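Local coordinates for alpha-galactosidase 1 (Saccharomyces cerevisiae, PDB 3LRL), which catalyses the hydrolysis of terminal, non-reducing alpha-D-galactose residues in alpha-D-galactosides, including galactose oligosaccharides, galactomannans and galactolipids, at residues A[71-76]-A[118-123]; A[149-154]-A[186-191]. The protein carries 1 engineered substitution. All blocks are in the same frame, centred on the assembly; numbering follows the deposited sequence.

Interaction 1. Residues A[71-76]-A[118-123]. With GLA (alpha-D-galactopyranose), chain D; GLC (alpha-D-glucopyranose), chain B.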
# COMPACT_ATOMS: atom_id res chain seq x y z
N LEU A 71 -30.60 -19.01 6.09
CA LEU A 71 -30.25 -19.22 7.49
C LEU A 71 -28.79 -18.84 7.68
O LEU A 71 -27.92 -19.24 6.90
CB LEU A 71 -30.52 -20.67 7.93
CG LEU A 71 -30.18 -21.04 9.38
CD1 LEU A 71 -30.92 -20.19 10.45
CD2 LEU A 71 -30.42 -22.52 9.64
N ASP A 72 -28.52 -18.06 8.73
CA ASP A 72 -27.22 -17.44 8.92
C ASP A 72 -26.50 -18.14 10.08
O ASP A 72 -26.76 -19.31 10.35
CB ASP A 72 -27.38 -15.92 9.13
CG ASP A 72 -26.13 -15.14 8.76
OD1 ASP A 72 -26.03 -14.66 7.61
OD2 ASP A 72 -25.23 -15.03 9.63
N ASP A 73 -25.60 -17.44 10.76
CA ASP A 73 -24.77 -18.04 11.81
C ASP A 73 -25.58 -18.70 12.93
O ASP A 73 -26.81 -18.57 12.99
CB ASP A 73 -23.87 -16.96 12.41
CG ASP A 73 -22.52 -17.48 12.83
OD1 ASP A 73 -22.35 -18.68 13.14
OD2 ASP A 73 -21.60 -16.65 12.87
N CYS A 74 -24.87 -19.42 13.81
CA CYS A 74 -25.40 -19.96 15.09
C CYS A 74 -26.41 -21.08 14.98
O CYS A 74 -27.23 -21.24 15.87
CB CYS A 74 -26.04 -18.86 15.95
SG CYS A 74 -25.28 -17.24 15.80
N TRP A 75 -26.36 -21.86 13.91
CA TRP A 75 -27.34 -22.92 13.72
C TRP A 75 -26.88 -24.30 14.20
O TRP A 75 -27.68 -25.21 14.36
CB TRP A 75 -27.70 -23.00 12.25
CG TRP A 75 -26.56 -23.35 11.37
CD1 TRP A 75 -25.71 -22.49 10.74
CD2 TRP A 75 -26.11 -24.68 11.01
NE1 TRP A 75 -24.78 -23.19 10.02
CE2 TRP A 75 -25.00 -24.53 10.15
CE3 TRP A 75 -26.57 -25.98 11.31
CZ2 TRP A 75 -24.32 -25.62 9.60
CZ3 TRP A 75 -25.90 -27.07 10.77
CH2 TRP A 75 -24.78 -26.88 9.91
N SER A 76 -25.57 -24.46 14.40
CA SER A 76 -25.00 -25.77 14.70
C SER A 76 -24.64 -25.92 16.17
O SER A 76 -24.64 -24.94 16.94
CB SER A 76 -23.78 -26.04 13.80
OG SER A 76 -22.79 -25.04 13.96
N GLU A 118 -11.59 -21.49 10.92
CA GLU A 118 -11.74 -22.43 12.02
C GLU A 118 -13.08 -22.31 12.75
O GLU A 118 -13.67 -23.29 13.22
CB GLU A 118 -10.60 -22.17 12.98
CG GLU A 118 -10.42 -23.22 13.99
CD GLU A 118 -9.36 -22.87 15.01
OE1 GLU A 118 -9.18 -23.71 15.92
OE2 GLU A 118 -8.72 -21.77 14.90
N TYR A 119 -13.57 -21.09 12.86
CA TYR A 119 -14.86 -20.87 13.50
C TYR A 119 -15.66 -19.96 12.58
O TYR A 119 -15.09 -19.31 11.69
CB TYR A 119 -14.69 -20.22 14.90
CG TYR A 119 -13.84 -21.05 15.85
CD1 TYR A 119 -12.50 -20.74 16.06
CD2 TYR A 119 -14.38 -22.15 16.51
CE1 TYR A 119 -11.71 -21.51 16.93
CE2 TYR A 119 -13.61 -22.94 17.38
CZ TYR A 119 -12.27 -22.61 17.58
OH TYR A 119 -11.50 -23.38 18.44
N THR A 120 -16.97 -19.93 12.79
CA THR A 120 -17.80 -18.90 12.19
C THR A 120 -17.59 -17.59 12.96
O THR A 120 -16.94 -17.59 14.03
CB THR A 120 -19.30 -19.31 12.16
OG1 THR A 120 -19.80 -19.40 13.49
CG2 THR A 120 -19.50 -20.66 11.45
N CYS A 121 -18.10 -16.48 12.46
CA CYS A 121 -17.91 -15.20 13.18
C CYS A 121 -18.45 -15.21 14.60
O CYS A 121 -17.88 -14.57 15.47
CB CYS A 121 -18.45 -14.02 12.40
SG CYS A 121 -17.73 -13.87 10.77
N ALA A 122 -19.54 -15.94 14.85
CA ALA A 122 -20.12 -16.06 16.20
C ALA A 122 -19.54 -17.24 17.00
O ALA A 122 -20.02 -17.55 18.09
CB ALA A 122 -21.62 -16.15 16.13
N GLY A 123 -18.52 -17.89 16.45
CA GLY A 123 -17.74 -18.90 17.19
C GLY A 123 -18.19 -20.34 17.06
O GLY A 123 -17.73 -21.22 17.81
C1 GLA D . -19.89 -10.98 9.00
C2 GLA D . -20.55 -10.91 7.59
C3 GLA D . -21.98 -11.48 7.68
C4 GLA D . -22.17 -12.72 8.62
C5 GLA D . -21.43 -12.60 9.96
C6 GLA D . -21.50 -13.92 10.75
O2 GLA D . -20.48 -9.57 7.01
O3 GLA D . -22.47 -11.72 6.38
O4 GLA D . -21.75 -13.94 8.03
O5 GLA D . -20.08 -12.23 9.69
O6 GLA D . -22.39 -13.87 11.85
C1 GLC B . -17.54 -9.99 13.86
C2 GLC B . -16.36 -8.99 13.90
C3 GLC B . -16.35 -7.96 12.76
C4 GLC B . -16.69 -8.65 11.44
C5 GLC B . -18.07 -9.28 11.54
C6 GLC B . -18.32 -9.99 10.22
O1 GLC B . -17.05 -11.25 14.25
O2 GLC B . -16.34 -8.33 15.15
O3 GLC B . -15.06 -7.41 12.69
O4 GLC B . -16.69 -7.78 10.32
O5 GLC B . -18.19 -10.22 12.60
O6 GLC B . -19.69 -9.90 9.91
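Asp73 reaches from the loop after strand 68-70 into the type I beta turn Thr120 to Gly123, in the loop after strand 109-115. Both loops leave the C-terminal ends of parallel strands in the (beta/alpha)8 barrel of a family 27 glycoside hydrolase, where such barrels carry their active sites. Traced outward, Asp73 first meets the sugar: its CB lies 3.5 Å from O6 of the galactose. CG lies against Ala122 CB and Thr120 OG1, and the carboxylate divides its two oxygens between different tasks. Thr120 OG1 donates to the syn lone pair of Asp73 OD1 at 2.7 Å, while the backbone N of Cys74 arrives on the anti side, 23° out of the carboxylate plane. The Thr120 hydroxyl sits between its own backbone N and carbonyl carbon (chi1 66°), directed at the acid; the same OG1 is also hydrogen-bonded to Tyr124 N. Asp73 OD2 takes the backbone N of Ala122 at 2.9 Å, from the syn side but 32° out of plane. O6 of the galactose donates to the same Asp73 OD2 at 3.1 Å. With protein donors on both oxygens, rotation of the carboxylate is probably restricted, which would keep OD2 turned to the sugar hydroxyl. Asp73 is a substrate-binding residue, as is its neighbour Asp72, whose OD2 accepts Asp73 N and whose OD1 forms a salt bridge with Lys147. Beside the acid, Cys74 SG, disulfide-bonded to Cys42, rests 3.8 Å from Ala122 CB. On the sugar side of the turn, Cys121 SG stands 3.1 Å from the galactose ring oxygen O5.

Interaction 2. Residues A[149-154]-A[186-191]. With GLA (alpha-D-galactopyranose), chain D.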
# COMPACT_ATOMS: atom_id res chain seq x y z
N ASP A 149 -18.38 -17.25 4.87
CA ASP A 149 -17.78 -16.12 5.59
C ASP A 149 -16.23 -16.16 5.60
O ASP A 149 -15.63 -17.01 4.94
CB ASP A 149 -18.35 -16.07 7.01
CG ASP A 149 -18.54 -14.66 7.54
OD1 ASP A 149 -17.65 -13.80 7.35
OD2 ASP A 149 -19.58 -14.42 8.18
N ASN A 150 -15.60 -15.25 6.36
CA ASN A 150 -14.14 -15.09 6.36
C ASN A 150 -13.51 -14.86 7.75
O ASN A 150 -12.39 -14.34 7.87
CB ASN A 150 -13.76 -13.96 5.41
CG ASN A 150 -12.24 -13.80 5.21
OD1 ASN A 150 -11.49 -14.77 5.12
ND2 ASN A 150 -11.80 -12.56 5.12
N CYS A 151 -14.24 -15.23 8.79
CA CYS A 151 -13.74 -15.14 10.16
C CYS A 151 -12.82 -16.32 10.48
O CYS A 151 -13.03 -17.43 10.01
CB CYS A 151 -14.91 -15.06 11.15
SG CYS A 151 -15.76 -13.43 11.13
N TYR A 152 -11.79 -16.03 11.28
CA TYR A 152 -10.83 -17.02 11.79
C TYR A 152 -10.23 -17.87 10.67
O TYR A 152 -10.22 -19.09 10.72
CB TYR A 152 -11.47 -17.86 12.93
CG TYR A 152 -12.06 -16.99 14.01
CD1 TYR A 152 -13.45 -16.80 14.12
CD2 TYR A 152 -11.24 -16.30 14.92
CE1 TYR A 152 -14.00 -15.96 15.10
CE2 TYR A 152 -11.76 -15.47 15.89
CZ TYR A 152 -13.14 -15.30 15.98
OH TYR A 152 -13.65 -14.45 16.94
N ASN A 153 -9.70 -17.19 9.66
CA ASN A 153 -9.20 -17.87 8.47
C ASN A 153 -7.77 -18.40 8.59
O ASN A 153 -7.21 -18.89 7.62
CB ASN A 153 -9.35 -16.97 7.24
CG ASN A 153 -8.68 -15.62 7.41
OD1 ASN A 153 -7.66 -15.51 8.10
ND2 ASN A 153 -9.23 -14.60 6.77
N LYS A 154 -7.22 -18.30 9.80
CA LYS A 154 -5.92 -18.90 10.18
C LYS A 154 -4.75 -18.43 9.33
O LYS A 154 -3.91 -19.23 8.90
CB LYS A 154 -6.01 -20.43 10.20
CG LYS A 154 -7.03 -20.98 11.20
CD LYS A 154 -7.43 -22.42 10.89
CE LYS A 154 -6.64 -23.40 11.72
NZ LYS A 154 -6.87 -24.82 11.29
N CYS A 186 -18.34 -14.30 1.22
CA CYS A 186 -18.40 -13.25 2.24
C CYS A 186 -16.99 -13.06 2.81
O CYS A 186 -16.67 -13.54 3.89
CB CYS A 186 -19.41 -13.64 3.31
SG CYS A 186 -19.80 -12.39 4.55
N ASN A 187 -16.12 -12.41 2.05
CA ASN A 187 -14.77 -12.07 2.55
C ASN A 187 -14.49 -10.57 2.49
O ASN A 187 -13.35 -10.16 2.65
CB ASN A 187 -13.66 -12.85 1.84
CG ASN A 187 -13.20 -12.23 0.53
OD1 ASN A 187 -13.98 -11.66 -0.22
ND2 ASN A 187 -11.92 -12.36 0.25
N TRP A 188 -15.54 -9.78 2.27
CA TRP A 188 -15.50 -8.32 2.49
C TRP A 188 -14.59 -7.58 1.49
O TRP A 188 -14.02 -6.51 1.81
CB TRP A 188 -15.05 -8.03 3.92
CG TRP A 188 -15.61 -8.97 4.97
CD1 TRP A 188 -16.92 -9.33 5.15
CD2 TRP A 188 -14.87 -9.64 6.00
NE1 TRP A 188 -17.04 -10.19 6.20
CE2 TRP A 188 -15.80 -10.41 6.74
CE3 TRP A 188 -13.51 -9.68 6.36
CZ2 TRP A 188 -15.41 -11.21 7.83
CZ3 TRP A 188 -13.12 -10.48 7.43
CH2 TRP A 188 -14.08 -11.21 8.17
N GLY A 189 -14.46 -8.17 0.30
CA GLY A 189 -13.61 -7.62 -0.74
C GLY A 189 -12.13 -7.80 -0.50
O GLY A 189 -11.30 -7.24 -1.25
N GLN A 190 -11.78 -8.59 0.52
CA GLN A 190 -10.38 -8.78 0.89
C GLN A 190 -9.56 -9.40 -0.26
O GLN A 190 -10.02 -10.35 -0.93
CB GLN A 190 -10.28 -9.60 2.18
CG GLN A 190 -8.89 -9.79 2.82
CD GLN A 190 -8.98 -10.57 4.14
OE1 GLN A 190 -9.36 -11.77 4.18
NE2 GLN A 190 -8.68 -9.88 5.23
N ASP A 191 -8.37 -8.85 -0.47
CA ASP A 191 -7.47 -9.29 -1.55
C ASP A 191 -8.11 -9.21 -2.95
O ASP A 191 -7.87 -10.08 -3.79
CB ASP A 191 -6.89 -10.69 -1.28
CG ASP A 191 -6.24 -10.78 0.08
OD1 ASP A 191 -5.49 -9.84 0.40
OD2 ASP A 191 -6.48 -11.76 0.83
C1 GLA D . -19.89 -10.98 9.00
C2 GLA D . -20.55 -10.91 7.59
C3 GLA D . -21.98 -11.48 7.68
C4 GLA D . -22.17 -12.72 8.62
C5 GLA D . -21.43 -12.60 9.96
C6 GLA D . -21.50 -13.92 10.75
O2 GLA D . -20.48 -9.57 7.01
O3 GLA D . -22.47 -11.72 6.38
O4 GLA D . -21.75 -13.94 8.03
O5 GLA D . -20.08 -12.23 9.69
O6 GLA D . -22.39 -13.87 11.85
O HOH W 1 -8.54 -11.76 7.57
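The nucleophile loop of the (beta/alpha)8 barrel, beginning at Asp149, packs through Asn150 against Trp188 and Gln190 in the loop after strand 182-185. Asn150 CB sits over one face of the Trp188 six-membered ring, a CH-pi contact 4.0 Å from the centroid, and CG continues anti to the backbone N (chi1 -174°), carrying the amide past the ring to Gln190. There Asn150 ND2 donates to Gln190 OE1 at 2.7 Å (N-H...O 159°). The bond lies near the Asn150 amide plane but meets OE1 from above its carbonyl plane, 53° out of it, the two amides almost perpendicular. Asn150 ND2 also lies 3.4 Å from Trp188 CZ3. Asn150 OD1 accepts Asn153 ND2 at 2.8 Å, and a water accepts from both Asn153 ND2 and Gln190 NE2, linking those two side chains. Shortening Asn150 to an alanine would keep CB over the ring but would probably leave Gln190 OE1 without its donor, Asn153 ND2 without one acceptor, and a gap beside Trp188 CZ3. The ring edge meets Cys151 SG, 4.0 Å from Trp188 CZ2, a sulfur-aromatic contact. Asp149 OD1 lies obliquely to the ring, 3.5 Å from Trp188 CZ2, and its anti lone pair accepts Asn150 N at 2.7 Å, while Asp149 OD2 is hydrogen-bonded to Tyr113 OH. Cys186 SG approaches O3 of the galactose at 3.3 Å, beside Arg205, whose NH1 is hydrogen-bonded to that sugar. A nucleophilic aspartate at a strand's C-terminal end, held by the next backbone N-H and a tyrosine hydroxyl, fits the retaining active site of family 27 glycosidases.

How the interactions relate
From the N terminus, the chain leaves strand 68-70 through residues 71-76, and interaction 1 closes the loop when residues 118-123 follow strand 109-115. Interaction 2 opens only afterwards, at the end of strand 145-149, and closes with residues 186-191 beyond strand 182-185. The two contacts therefore lie in series, neither nested nor crossed, and link four successive neighbouring strands of the barrel in two pairs. Their centres are 14 Å apart, yet they join covalently: the Cys121 to Cys151 disulfide bonds the second segment of interaction 1 to the first of interaction 2. Both border the same galactose, and both reach the second subunit.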